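Local atomic coordinates of D-alanine--D-alanine ligase (Coxiella burnetii, PDB entry 3TQT), a protein that catalyses the ATP-dependent joining of two D-alanine molecules into D-alanyl-D-alanine, a building block for peptidoglycan in the bacterial cell wall. Residues Ala25-Asn30 with Phe59-Ser63; Lys4-Leu10 with Lys36-Ile42; Val156-Thr160 with Leu174-Trp178; Val147-Ile153 with Asp289-Val294. All blocks are in the same frame, centred on the assembly; numbering follows the deposited sequence.

Interaction 1 (Ala25-Asn30 with Phe59-Ser63); sequences AKNIVN and FLAHS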
loop_
_atom_site.group_PDB
_atom_site.type_symbol
_atom_site.label_atom_id
_atom_site.label_comp_id
_atom_site.label_asym_id
_atom_site.label_seq_id
_atom_site.Cartn_x
_atom_site.Cartn_y
_atom_site.Cartn_z
ATOM N N ALA A 25 13.543 4.096 17.873
ATOM C CA ALA A 25 13.852 2.706 18.167
ATOM C C ALA A 25 14.552 2.561 19.512
ATOM O O ALA A 25 14.303 1.604 20.238
ATOM C CB ALA A 25 14.696 2.096 17.073
ATOM N N LYS A 26 15.429 3.504 19.846
ATOM C CA LYS A 26 16.130 3.417 21.117
ATOM C C LYS A 26 15.153 3.533 22.277
ATOM O O LYS A 26 15.250 2.802 23.251
ATOM C CB LYS A 26 17.222 4.473 21.219
ATOM C CG LYS A 26 18.421 4.190 20.342
ATOM C CD LYS A 26 19.459 5.287 20.513
ATOM C CE LYS A 26 20.703 5.010 19.696
ATOM N NZ LYS A 26 21.805 4.488 20.541
ATOM N N ASN A 27 14.201 4.444 22.173
ATOM C CA ASN A 27 13.228 4.596 23.240
ATOM C C ASN A 27 12.397 3.337 23.385
ATOM O O ASN A 27 12.152 2.861 24.487
ATOM C CB ASN A 27 12.301 5.781 22.968
ATOM C CG ASN A 27 11.330 6.023 24.100
ATOM O OD1 ASN A 27 11.702 5.965 25.272
ATOM N ND2 ASN A 27 10.075 6.270 23.760
ATOM N N ILE A 28 11.957 2.808 22.255
ATOM C CA ILE A 28 11.163 1.595 22.264
ATOM C C ILE A 28 11.975 0.455 22.880
ATOM O O ILE A 28 11.489 -0.270 23.748
ATOM C CB ILE A 28 10.720 1.240 20.843
ATOM C CG1 ILE A 28 9.631 2.224 20.392
ATOM C CG2 ILE A 28 10.215 -0.214 20.774
ATOM C CD1 ILE A 28 9.311 2.157 18.923
ATOM N N VAL A 29 13.219 0.309 22.439
ATOM C CA VAL A 29 14.071 -0.770 22.951
ATOM C C VAL A 29 14.313 -0.599 24.447
ATOM O O VAL A 29 14.309 -1.559 25.207
ATOM C CB VAL A 29 15.396 -0.852 22.189
ATOM C CG1 VAL A 29 16.423 -1.669 22.964
ATOM C CG2 VAL A 29 15.143 -1.465 20.805
ATOM N N ASN A 30 14.488 0.644 24.864
ATOM C CA ASN A 30 14.721 0.948 26.267
ATOM C C ASN A 30 13.472 0.743 27.119
ATOM O O ASN A 30 13.554 0.529 28.327
ATOM C CB ASN A 30 15.204 2.395 26.405
ATOM C CG ASN A 30 15.727 2.698 27.790
ATOM O OD1 ASN A 30 16.445 1.890 28.372
ATOM N ND2 ASN A 30 15.362 3.858 28.329
ATOM N N PHE A 59 22.670 -1.572 21.496
ATOM C CA PHE A 59 21.938 -0.628 20.654
ATOM C C PHE A 59 21.644 0.646 21.426
ATOM O O PHE A 59 21.700 1.733 20.874
ATOM C CB PHE A 59 20.629 -1.235 20.122
ATOM C CG PHE A 59 19.830 -0.278 19.281
ATOM C CD1 PHE A 59 20.329 0.179 18.069
ATOM C CD2 PHE A 59 18.591 0.173 19.702
ATOM C CE1 PHE A 59 19.603 1.080 17.297
ATOM C CE2 PHE A 59 17.859 1.062 18.929
ATOM C CZ PHE A 59 18.374 1.521 17.730
ATOM N N LEU A 60 21.329 0.517 22.710
ATOM C CA LEU A 60 21.078 1.701 23.527
ATOM C C LEU A 60 22.362 2.481 23.791
ATOM O O LEU A 60 22.343 3.702 23.907
ATOM C CB LEU A 60 20.428 1.315 24.856
ATOM C CG LEU A 60 19.081 0.609 24.709
ATOM C CD1 LEU A 60 18.536 0.224 26.070
ATOM C CD2 LEU A 60 18.095 1.494 23.957
ATOM N N ALA A 61 23.477 1.767 23.875
ATOM C CA ALA A 61 24.747 2.369 24.276
ATOM C C ALA A 61 25.530 3.007 23.131
ATOM O O ALA A 61 26.400 3.846 23.359
ATOM C CB ALA A 61 25.613 1.328 24.987
ATOM N N HIS A 62 25.236 2.604 21.901
ATOM C CA HIS A 62 26.044 3.018 20.758
ATOM C C HIS A 62 25.183 3.363 19.556
ATOM O O HIS A 62 24.042 2.945 19.479
ATOM C CB HIS A 62 26.992 1.888 20.370
ATOM C CG HIS A 62 27.976 1.548 21.439
ATOM N ND1 HIS A 62 27.821 0.467 22.287
ATOM C CD2 HIS A 62 29.118 2.158 21.817
ATOM C CE1 HIS A 62 28.837 0.425 23.128
ATOM N NE2 HIS A 62 29.639 1.442 22.862
ATOM N N SER A 63 25.734 4.119 18.615
ATOM C CA SER A 63 25.028 4.331 17.355
ATOM C C SER A 63 25.038 3.014 16.587
ATOM O O SER A 63 25.970 2.225 16.715
ATOM C CB SER A 63 25.704 5.427 16.533
ATOM O OG SER A 63 26.939 4.979 16.005
#
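Lys26 reaches from helix 18-31 past the ring of Phe59 to the C-terminal end of helix 56-61. Its CB lies beside Leu60 CD2. One bond further, CG comes to 3.5 Å from Phe59 CE2, on an oblique approach to the ring. The chain runs straight through CD and bends at its last torsion (chi4 -102°), where CE passes Phe59 O at 3.6 Å. That bend turns NZ into two hydrogen bonds. It meets Phe59 O at 2.8 Å, in the plane of that carbonyl and with a C=O...N angle of 160°. The bond to His62 O, at 2.9 Å, comes from above the carbonyl plane. NZ also stands over the Phe59 ring, but 5.1 Å from its centroid it can add at most a weak cation-pi attraction. A positive group at the carbonyl end of a short helix should also be favoured by the helix dipole.

Both helices belong to the Rossmann-like N-terminal domain, where Val29 and Phe59 both touch Val41 of strand 37-44. Phe59 CG lies anti to its backbone N (chi1 178°), which swings the ring toward helix 18-31; the ring edge faces Ala25 C, and CZ packs on Ala25 CB. Val29 divides its two methyls, CG2 going to the Phe59 ring and CG1 to Leu60 CD2 at 3.7 Å. The same Leu60 CD2 presses on Lys26 O at 3.2 Å, whereas Leu60 CD1 meets Asn30 OD1 at 3.5 Å, the two side chains crossing at about a right angle.

Interaction 2 (Lys4-Leu10 with Lys36-Ile42); sequences KLHISVL and KYLISVI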
loop_
_atom_site.group_PDB
_atom_site.type_symbol
_atom_site.label_atom_id
_atom_site.label_comp_id
_atom_site.label_asym_id
_atom_site.label_seq_id
_atom_site.Cartn_x
_atom_site.Cartn_y
_atom_site.Cartn_z
ATOM N N LYS A 4 9.843 -16.032 26.445
ATOM C CA LYS A 4 9.634 -14.655 25.999
ATOM C C LYS A 4 9.294 -14.583 24.512
ATOM O O LYS A 4 9.623 -15.480 23.737
ATOM C CB LYS A 4 10.860 -13.792 26.308
ATOM C CG LYS A 4 11.217 -13.760 27.779
ATOM C CD LYS A 4 12.396 -12.855 28.070
ATOM C CE LYS A 4 12.776 -12.908 29.552
ATOM N NZ LYS A 4 13.767 -11.840 29.863
ATOM N N LEU A 5 8.610 -13.516 24.127
ATOM C CA LEU A 5 8.306 -13.280 22.732
ATOM C C LEU A 5 9.495 -12.566 22.130
ATOM O O LEU A 5 10.036 -11.651 22.743
ATOM C CB LEU A 5 7.088 -12.364 22.610
ATOM C CG LEU A 5 5.739 -12.984 22.941
ATOM C CD1 LEU A 5 4.658 -11.914 22.981
ATOM C CD2 LEU A 5 5.415 -14.042 21.902
ATOM N N HIS A 6 9.892 -12.968 20.931
ATOM C CA HIS A 6 10.977 -12.280 20.231
ATOM C C HIS A 6 10.423 -11.098 19.459
ATOM O O HIS A 6 9.572 -11.265 18.594
ATOM C CB HIS A 6 11.670 -13.217 19.246
ATOM C CG HIS A 6 12.535 -14.245 19.897
ATOM N ND1 HIS A 6 13.863 -14.019 20.190
ATOM C CD2 HIS A 6 12.267 -15.507 20.307
ATOM C CE1 HIS A 6 14.377 -15.097 20.754
ATOM N NE2 HIS A 6 13.428 -16.013 20.839
ATOM N N ILE A 7 10.920 -9.908 19.775
ATOM C CA ILE A 7 10.477 -8.706 19.119
ATOM C C ILE A 7 11.658 -8.157 18.327
ATOM O O ILE A 7 12.754 -8.013 18.873
ATOM C CB ILE A 7 10.042 -7.658 20.163
ATOM C CG1 ILE A 7 9.019 -8.273 21.121
ATOM C CG2 ILE A 7 9.506 -6.405 19.489
ATOM C CD1 ILE A 7 7.717 -8.682 20.448
ATOM N N SER A 8 11.429 -7.867 17.050
ATOM C CA SER A 8 12.426 -7.196 16.216
ATOM C C SER A 8 12.017 -5.748 15.967
ATOM O O SER A 8 10.928 -5.473 15.463
ATOM C CB SER A 8 12.570 -7.912 14.877
ATOM O OG SER A 8 13.329 -9.097 15.031
ATOM N N VAL A 9 12.883 -4.815 16.327
ATOM C CA VAL A 9 12.593 -3.412 16.069
ATOM C C VAL A 9 13.384 -2.972 14.846
ATOM O O VAL A 9 14.604 -3.116 14.816
ATOM C CB VAL A 9 12.925 -2.548 17.289
ATOM C CG1 VAL A 9 12.556 -1.068 17.034
ATOM C CG2 VAL A 9 12.198 -3.090 18.515
ATOM N N LEU A 10 12.686 -2.478 13.824
ATOM C CA LEU A 10 13.345 -2.044 12.590
ATOM C C LEU A 10 13.552 -0.550 12.622
ATOM O O LEU A 10 12.615 0.204 12.888
ATOM C CB LEU A 10 12.508 -2.392 11.360
ATOM C CG LEU A 10 12.540 -3.821 10.815
ATOM C CD1 LEU A 10 12.633 -4.856 11.922
ATOM C CD2 LEU A 10 11.321 -4.069 9.919
ATOM N N LYS A 36 9.085 -9.568 29.265
ATOM C CA LYS A 36 8.208 -10.188 28.273
ATOM C C LYS A 36 8.900 -10.482 26.959
ATOM O O LYS A 36 8.454 -11.342 26.204
ATOM C CB LYS A 36 7.020 -9.277 27.970
ATOM C CG LYS A 36 6.685 -8.365 29.102
ATOM C CD LYS A 36 5.381 -8.731 29.736
ATOM C CE LYS A 36 4.270 -7.861 29.200
ATOM N NZ LYS A 36 3.048 -8.093 29.998
ATOM N N TYR A 37 9.974 -9.753 26.671
ATOM C CA TYR A 37 10.503 -9.736 25.314
ATOM C C TYR A 37 11.992 -9.975 25.241
ATOM O O TYR A 37 12.749 -9.476 26.067
ATOM C CB TYR A 37 10.210 -8.387 24.654
ATOM C CG TYR A 37 8.766 -7.986 24.745
ATOM C CD1 TYR A 37 7.781 -8.757 24.142
ATOM C CD2 TYR A 37 8.384 -6.837 25.433
ATOM C CE1 TYR A 37 6.457 -8.402 24.216
ATOM C CE2 TYR A 37 7.054 -6.480 25.521
ATOM C CZ TYR A 37 6.096 -7.265 24.906
ATOM O OH TYR A 37 4.766 -6.926 24.982
ATOM N N LEU A 38 12.397 -10.744 24.238
ATOM C CA LEU A 38 13.788 -10.774 23.825
ATOM C C LEU A 38 13.837 -9.839 22.637
ATOM O O LEU A 38 13.174 -10.069 21.627
ATOM C CB LEU A 38 14.217 -12.175 23.404
ATOM C CG LEU A 38 14.394 -13.177 24.536
ATOM C CD1 LEU A 38 14.723 -14.535 23.946
ATOM C CD2 LEU A 38 15.488 -12.710 25.476
ATOM N N ILE A 39 14.609 -8.771 22.768
ATOM C CA ILE A 39 14.574 -7.697 21.794
ATOM C C ILE A 39 15.754 -7.812 20.841
ATOM O O ILE A 39 16.899 -7.969 21.278
ATOM C CB ILE A 39 14.609 -6.337 22.518
ATOM C CG1 ILE A 39 13.465 -6.259 23.527
ATOM C CG2 ILE A 39 14.581 -5.166 21.517
ATOM C CD1 ILE A 39 13.663 -5.225 24.600
ATOM N N SER A 40 15.459 -7.779 19.544
ATOM C CA SER A 40 16.480 -7.678 18.506
ATOM C C SER A 40 16.241 -6.390 17.743
ATOM O O SER A 40 15.101 -5.967 17.547
ATOM C CB SER A 40 16.409 -8.867 17.541
ATOM O OG SER A 40 16.649 -10.089 18.201
ATOM N N VAL A 41 17.314 -5.753 17.307
ATOM C CA VAL A 41 17.173 -4.529 16.529
ATOM C C VAL A 41 17.670 -4.793 15.128
ATOM O O VAL A 41 18.760 -5.333 14.941
ATOM C CB VAL A 41 17.967 -3.369 17.143
ATOM C CG1 VAL A 41 17.752 -2.088 16.325
ATOM C CG2 VAL A 41 17.539 -3.172 18.583
ATOM N N ILE A 42 16.855 -4.448 14.143
ATOM C CA ILE A 42 17.283 -4.578 12.768
ATOM C C ILE A 42 17.609 -3.179 12.292
ATOM O O ILE A 42 16.748 -2.307 12.296
ATOM C CB ILE A 42 16.177 -5.167 11.871
ATOM C CG1 ILE A 42 15.745 -6.546 12.374
ATOM C CG2 ILE A 42 16.652 -5.233 10.427
ATOM C CD1 ILE A 42 16.806 -7.581 12.262
HETATM O O HOH W 1 14.396 -10.929 19.254
#
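Ile7 and Tyr37 pack closely across these two parallel strands, with Ile7 CG1 3.3 Å from Tyr37 CD1. Ile7 CG1 sits beside its own backbone N, and a second torsion of -64° folds CD1 so that it too meets the CD1-CE1 side of the ring. Leu5 runs alongside Tyr37, pointing the same way, while Leu5 O lies at the ring edge, in its plane. Lys36 CB covers one face of the ring, and the hydroxyl is bonded to Asp345, so contacts on that face and at the far end limit how the ring can shift.

On the other face of the sheet, His6 and Leu38 lie side by side, with His6 CE1 3.3 Å from Leu38 CD1. Water 1 sits in the plane of the imidazole, near ND1; it donates to Leu38 O at 2.8 Å and also bonds Ser40 OG at 2.6 Å, joining three residues. Ser8 OG turns instead to Trp87 NE1. Further along, Leu10 CD1 touches Ile42 CB at 3.6 Å, both side chains leaning the same way.

Six backbone hydrogen bonds fix the in-register pairing, from Leu5 N to Lys36 O at 3.0 Å through to Ile42 N to Val9 O at 2.7 Å, and the strand axes lie 26° apart. Strands 5-12 and 37-44 with the intervening helix 18-31 form a beta-alpha-beta crossover. The helix rests on Val9, Ile39 and Val41; strand 101-104 pairs with the far edge of 5-12, and strand 50-53 adjoins 37-44.

Interaction 3 (Val156-Thr160 with Leu174-Trp178); sequences VDWHT and LLDRW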
loop_
_atom_site.group_PDB
_atom_site.type_symbol
_atom_site.label_atom_id
_atom_site.label_comp_id
_atom_site.label_asym_id
_atom_site.label_seq_id
_atom_site.Cartn_x
_atom_site.Cartn_y
_atom_site.Cartn_z
ATOM N N VAL A 156 -8.627 19.836 6.072
ATOM C CA VAL A 156 -8.072 21.028 5.454
ATOM C C VAL A 156 -8.105 20.811 3.948
ATOM O O VAL A 156 -7.666 19.771 3.459
ATOM C CB VAL A 156 -6.627 21.263 5.914
ATOM C CG1 VAL A 156 -6.020 22.462 5.178
ATOM C CG2 VAL A 156 -6.586 21.476 7.431
ATOM N N ASP A 157 -8.642 21.777 3.212
ATOM C CA ASP A 157 -8.804 21.593 1.780
ATOM C C ASP A 157 -7.447 21.508 1.108
ATOM O O ASP A 157 -6.434 21.919 1.676
ATOM C CB ASP A 157 -9.657 22.701 1.150
ATOM C CG ASP A 157 -10.183 22.312 -0.238
ATOM O OD1 ASP A 157 -10.259 21.092 -0.540
ATOM O OD2 ASP A 157 -10.518 23.217 -1.035
ATOM N N TRP A 158 -7.428 20.951 -0.097
ATOM C CA TRP A 158 -6.172 20.764 -0.807
ATOM C C TRP A 158 -6.429 20.740 -2.293
ATOM O O TRP A 158 -7.563 20.569 -2.738
ATOM C CB TRP A 158 -5.502 19.455 -0.388
ATOM C CG TRP A 158 -6.131 18.242 -1.022
ATOM C CD1 TRP A 158 -5.625 17.495 -2.051
ATOM C CD2 TRP A 158 -7.388 17.646 -0.675
ATOM N NE1 TRP A 158 -6.482 16.464 -2.352
ATOM C CE2 TRP A 158 -7.575 16.539 -1.526
ATOM C CE3 TRP A 158 -8.374 17.947 0.276
ATOM C CZ2 TRP A 158 -8.713 15.726 -1.460
ATOM C CZ3 TRP A 158 -9.496 17.143 0.345
ATOM C CH2 TRP A 158 -9.652 16.036 -0.513
ATOM N N HIS A 159 -5.366 20.905 -3.062
ATOM C CA HIS A 159 -5.451 20.726 -4.499
ATOM C C HIS A 159 -4.213 20.017 -4.985
ATOM O O HIS A 159 -3.109 20.518 -4.831
ATOM C CB HIS A 159 -5.588 22.069 -5.219
ATOM C CG HIS A 159 -5.773 21.918 -6.693
ATOM N ND1 HIS A 159 -6.963 21.507 -7.251
ATOM C CD2 HIS A 159 -4.907 22.069 -7.724
ATOM C CE1 HIS A 159 -6.832 21.439 -8.564
ATOM N NE2 HIS A 159 -5.595 21.775 -8.878
ATOM N N THR A 160 -4.404 18.841 -5.567
ATOM C CA THR A 160 -3.293 18.035 -6.035
ATOM C C THR A 160 -2.856 18.508 -7.423
ATOM O O THR A 160 -3.689 18.857 -8.252
ATOM C CB THR A 160 -3.712 16.562 -6.116
ATOM O OG1 THR A 160 -3.996 16.075 -4.792
ATOM C CG2 THR A 160 -2.615 15.705 -6.765
ATOM N N LEU A 174 -7.082 28.917 -6.813
ATOM C CA LEU A 174 -6.997 28.518 -5.414
ATOM C C LEU A 174 -7.193 29.713 -4.497
ATOM O O LEU A 174 -7.872 29.608 -3.474
ATOM C CB LEU A 174 -5.675 27.798 -5.138
ATOM C CG LEU A 174 -5.571 26.461 -5.887
ATOM C CD1 LEU A 174 -4.305 25.734 -5.527
ATOM C CD2 LEU A 174 -6.776 25.584 -5.586
ATOM N N LEU A 175 -6.620 30.856 -4.870
ATOM C CA LEU A 175 -6.879 32.076 -4.120
ATOM C C LEU A 175 -8.377 32.370 -4.119
ATOM O O LEU A 175 -8.930 32.760 -3.105
ATOM C CB LEU A 175 -6.100 33.263 -4.686
ATOM C CG LEU A 175 -4.750 33.523 -4.016
ATOM C CD1 LEU A 175 -3.814 32.366 -4.269
ATOM C CD2 LEU A 175 -4.147 34.824 -4.525
ATOM N N ASP A 176 -9.034 32.141 -5.250
ATOM C CA ASP A 176 -10.466 32.406 -5.361
ATOM C C ASP A 176 -11.262 31.458 -4.487
ATOM O O ASP A 176 -12.313 31.822 -3.965
ATOM C CB ASP A 176 -10.942 32.252 -6.803
ATOM C CG ASP A 176 -10.447 33.364 -7.708
ATOM O OD1 ASP A 176 -10.109 34.445 -7.193
ATOM O OD2 ASP A 176 -10.391 33.151 -8.937
ATOM N N ARG A 177 -10.760 30.235 -4.351
ATOM C CA ARG A 177 -11.464 29.194 -3.625
ATOM C C ARG A 177 -11.239 29.347 -2.140
ATOM O O ARG A 177 -12.108 29.037 -1.330
ATOM C CB ARG A 177 -10.963 27.808 -4.067
ATOM C CG ARG A 177 -11.669 26.666 -3.358
ATOM C CD ARG A 177 -10.991 25.332 -3.628
ATOM N NE ARG A 177 -10.862 25.053 -5.056
ATOM C CZ ARG A 177 -10.341 23.930 -5.545
ATOM N NH1 ARG A 177 -9.904 22.987 -4.718
ATOM N NH2 ARG A 177 -10.254 23.752 -6.858
ATOM N N TRP A 178 -10.057 29.830 -1.787
ATOM C CA TRP A 178 -9.681 29.939 -0.387
ATOM C C TRP A 178 -9.508 31.412 0.027
ATOM O O TRP A 178 -9.826 31.765 1.158
ATOM C CB TRP A 178 -8.406 29.133 -0.119
ATOM C CG TRP A 178 -8.526 27.657 -0.511
ATOM C CD1 TRP A 178 -9.656 26.881 -0.461
ATOM C CD2 TRP A 178 -7.483 26.811 -1.016
ATOM N NE1 TRP A 178 -9.379 25.610 -0.908
ATOM C CE2 TRP A 178 -8.055 25.535 -1.249
ATOM C CE3 TRP A 178 -6.126 27.000 -1.290
ATOM C CZ2 TRP A 178 -7.311 24.457 -1.746
ATOM C CZ3 TRP A 178 -5.383 25.922 -1.782
ATOM C CH2 TRP A 178 -5.980 24.671 -2.005
HETATM O O HOH W 2 -9.185 20.509 -5.892
#
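Trp178 and Asp157 supply the one direct hydrogen bond between these segments: Trp178 NE1 donates to Asp157 OD2 at 2.7 Å, with an N-H...O angle of 155°. The acceptor lies in the indole plane and is used on its anti side, while the carboxylate and ring planes stand 82° apart. Asp157 CG is anti to the backbone N, which carries OD2 across to the indole. The other oxygen, OD1, takes a weak bond from Trp158 N and a salt bridge from Arg149.

Charge plays a looser part. Arg177 NH1 is 3.7 Å from Asp157 OD2, a long salt bridge at the guanidinium edge. Water 2 accepts from Arg177 NH1 at 2.8 Å and also bonds His159 ND1 at 2.8 Å, thus linking two side chains whose own nitrogens do not touch.

Apolar packing centres on Leu174. Its CD2 reaches His159 CB at 3.7 Å and also covers one face each of the Arg177 guanidinium and the Trp178 indole. The far rim of the indole, at CH2, meets His159 N edge-on.

Asp176, Arg177 and Trp178 fall within the broad range predicted to bind ATP. The contact sets the C-terminal end of helix 170-177 against edge strand 159-161 of a four-stranded antiparallel sheet in the ATP-grasp region. Leu174 and Trp178 continue onto the adjacent strand 219-223, and Trp158 turns to helix 141-150.

Interaction 4 (Val147-Ile153 with Asp289-Val294); sequences VLRAGGI and DAFKMV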
loop_
_atom_site.group_PDB
_atom_site.type_symbol
_atom_site.label_atom_id
_atom_site.label_comp_id
_atom_site.label_asym_id
_atom_site.label_seq_id
_atom_site.Cartn_x
_atom_site.Cartn_y
_atom_site.Cartn_z
ATOM N N VAL A 147 -9.931 10.123 0.917
ATOM C CA VAL A 147 -10.670 9.067 1.583
ATOM C C VAL A 147 -11.451 9.647 2.764
ATOM O O VAL A 147 -12.627 9.327 2.955
ATOM C CB VAL A 147 -9.731 7.929 2.014
ATOM C CG1 VAL A 147 -10.453 6.959 2.922
ATOM C CG2 VAL A 147 -9.164 7.224 0.767
ATOM N N LEU A 148 -10.809 10.526 3.533
ATOM C CA LEU A 148 -11.472 11.136 4.682
ATOM C C LEU A 148 -12.673 11.952 4.253
ATOM O O LEU A 148 -13.768 11.807 4.800
ATOM C CB LEU A 148 -10.506 12.016 5.473
ATOM C CG LEU A 148 -9.385 11.222 6.156
ATOM C CD1 LEU A 148 -8.406 12.172 6.853
ATOM C CD2 LEU A 148 -9.984 10.217 7.126
ATOM N N ARG A 149 -12.471 12.814 3.266
ATOM C CA ARG A 149 -13.555 13.693 2.851
ATOM C C ARG A 149 -14.715 12.904 2.248
ATOM O O ARG A 149 -15.876 13.229 2.480
ATOM C CB ARG A 149 -13.058 14.743 1.867
ATOM C CG ARG A 149 -14.153 15.648 1.396
ATOM C CD ARG A 149 -13.899 16.070 -0.027
ATOM N NE ARG A 149 -13.162 17.322 -0.193
ATOM C CZ ARG A 149 -12.838 18.183 0.766
ATOM N NH1 ARG A 149 -13.168 17.960 2.021
ATOM N NH2 ARG A 149 -12.177 19.290 0.451
ATOM N N ALA A 150 -14.396 11.862 1.486
ATOM C CA ALA A 150 -15.426 11.005 0.910
ATOM C C ALA A 150 -16.284 10.404 2.005
ATOM O O ALA A 150 -17.474 10.180 1.816
ATOM C CB ALA A 150 -14.797 9.907 0.070
ATOM N N GLY A 151 -15.679 10.140 3.155
ATOM C CA GLY A 151 -16.411 9.567 4.272
ATOM C C GLY A 151 -17.010 10.603 5.204
ATOM O O GLY A 151 -17.490 10.266 6.283
ATOM N N GLY A 152 -16.971 11.867 4.794
ATOM C CA GLY A 152 -17.564 12.938 5.574
ATOM C C GLY A 152 -16.700 13.503 6.687
ATOM O O GLY A 152 -17.183 14.269 7.520
ATOM N N ILE A 153 -15.424 13.137 6.724
ATOM C CA ILE A 153 -14.551 13.711 7.738
ATOM C C ILE A 153 -14.013 15.062 7.287
ATOM O O ILE A 153 -13.530 15.208 6.172
ATOM C CB ILE A 153 -13.434 12.737 8.159
ATOM C CG1 ILE A 153 -14.053 11.610 8.998
ATOM C CG2 ILE A 153 -12.345 13.458 8.949
ATOM C CD1 ILE A 153 -13.119 10.487 9.319
ATOM N N ASP A 289 -12.585 8.041 14.157
ATOM C CA ASP A 289 -13.294 7.822 12.895
ATOM C C ASP A 289 -12.349 7.839 11.689
ATOM O O ASP A 289 -12.492 7.041 10.770
ATOM C CB ASP A 289 -14.395 8.861 12.712
ATOM C CG ASP A 289 -15.518 8.703 13.724
ATOM O OD1 ASP A 289 -15.534 7.692 14.448
ATOM O OD2 ASP A 289 -16.386 9.588 13.786
ATOM N N ALA A 290 -11.398 8.765 11.696
ATOM C CA ALA A 290 -10.409 8.864 10.633
ATOM C C ALA A 290 -9.559 7.592 10.588
ATOM O O ALA A 290 -9.303 7.047 9.530
ATOM C CB ALA A 290 -9.516 10.077 10.874
ATOM N N PHE A 291 -9.092 7.174 11.761
ATOM C CA PHE A 291 -8.317 5.953 11.920
ATOM C C PHE A 291 -9.055 4.799 11.252
ATOM O O PHE A 291 -8.478 4.013 10.496
ATOM C CB PHE A 291 -8.155 5.684 13.417
ATOM C CG PHE A 291 -7.242 4.529 13.745
ATOM C CD1 PHE A 291 -5.893 4.743 13.990
ATOM C CD2 PHE A 291 -7.740 3.249 13.841
ATOM C CE1 PHE A 291 -5.061 3.685 14.312
ATOM C CE2 PHE A 291 -6.914 2.192 14.160
ATOM C CZ PHE A 291 -5.578 2.409 14.392
ATOM N N LYS A 292 -10.349 4.706 11.520
ATOM C CA LYS A 292 -11.136 3.602 10.981
ATOM C C LYS A 292 -11.347 3.764 9.481
ATOM O O LYS A 292 -11.295 2.791 8.724
ATOM C CB LYS A 292 -12.479 3.497 11.714
ATOM C CG LYS A 292 -12.351 2.939 13.131
ATOM C CD LYS A 292 -13.531 3.328 14.016
ATOM C CE LYS A 292 -14.705 2.394 13.855
ATOM N NZ LYS A 292 -15.795 2.772 14.798
ATOM N N MET A 293 -11.554 5.007 9.058
ATOM C CA MET A 293 -11.872 5.309 7.670
ATOM C C MET A 293 -10.740 4.969 6.714
ATOM O O MET A 293 -10.981 4.627 5.562
ATOM C CB MET A 293 -12.242 6.779 7.522
ATOM C CG MET A 293 -12.874 7.101 6.199
ATOM S SD MET A 293 -13.852 8.591 6.372
ATOM C CE MET A 293 -15.119 8.036 7.510
ATOM N N VAL A 294 -9.509 5.055 7.191
ATOM C CA VAL A 294 -8.378 4.663 6.368
ATOM C C VAL A 294 -7.931 3.243 6.699
ATOM O O VAL A 294 -6.864 2.813 6.275
ATOM C CB VAL A 294 -7.190 5.630 6.541
ATOM C CG1 VAL A 294 -7.603 7.041 6.092
ATOM C CG2 VAL A 294 -6.722 5.636 7.978
#
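Ile153 CD1 lies over a face of the Asp289-Ala290 peptide, 3.4 Å from Ala290 N; this peptide is the flat group of the contact, since no aromatic ring or charged plane takes part. CD1 is equally close to Ala290 CA, at 3.4 Å, which is tighter than ordinary van der Waals contact between carbons. The Ile153 side chain has CG1 beside the backbone N (chi1 -72°), a turn that sends CD1 toward the helix.

Met293 comes to meet it tip to tip. With CG anti to the backbone N (chi1 -167°) and a bend at chi3 of -65°, the thioether curls under the end of helix 141-150: SD is 3.5 Å from Gly151 CA and 3.6 Å from Ile153 CD1, and CE lies 3.5 Å from Gly151 O.

The helix ends here in a Schellman motif. Ile153 N returns to Leu148 O and Gly152 N to Arg149 O, and Gly152 takes the positive phi that closes the turn. Gly151 lets the sulfur approach its CA directly. The motif thus places Ile153 opposite helix 277-293, joining two helices of the ATP-grasp region.

Leu148 CD2 fits against Ala290 CB at 3.8 Å and also touches Met293 CB and Val294 CG1. Val147 and Met293 slide past each other in opposite directions, with Val147 CG1 3.6 Å from Met293 O. Beyond the pair, Leu148, Ile153 and Ala290 pack on strand 312-318, while Val147 and Ala150 touch Leu143 and Thr146 of the second subunit.

The four contacts form two groups on opposite sides of the chain's centre. Interactions 1 and 2 have centres 12 Å apart; interaction 1 uses helix 18-31, which connects the two strands of interaction 2, and their segments alternate along the chain. Their junction packs the N-terminal domain's helices on its sheet. Interactions 3 and 4 lie in the ATP-grasp region, 19 Å apart between centres, with interaction 3 nested inside the chain closed by interaction 4. They meet through the Arg149-Asp157 salt bridge, which couples helix 141-150 to the segment leading into strand 159-161. Centres of the two groups are 33 to 45 Å apart, so they belong to separate parts of the ligase and do not touch.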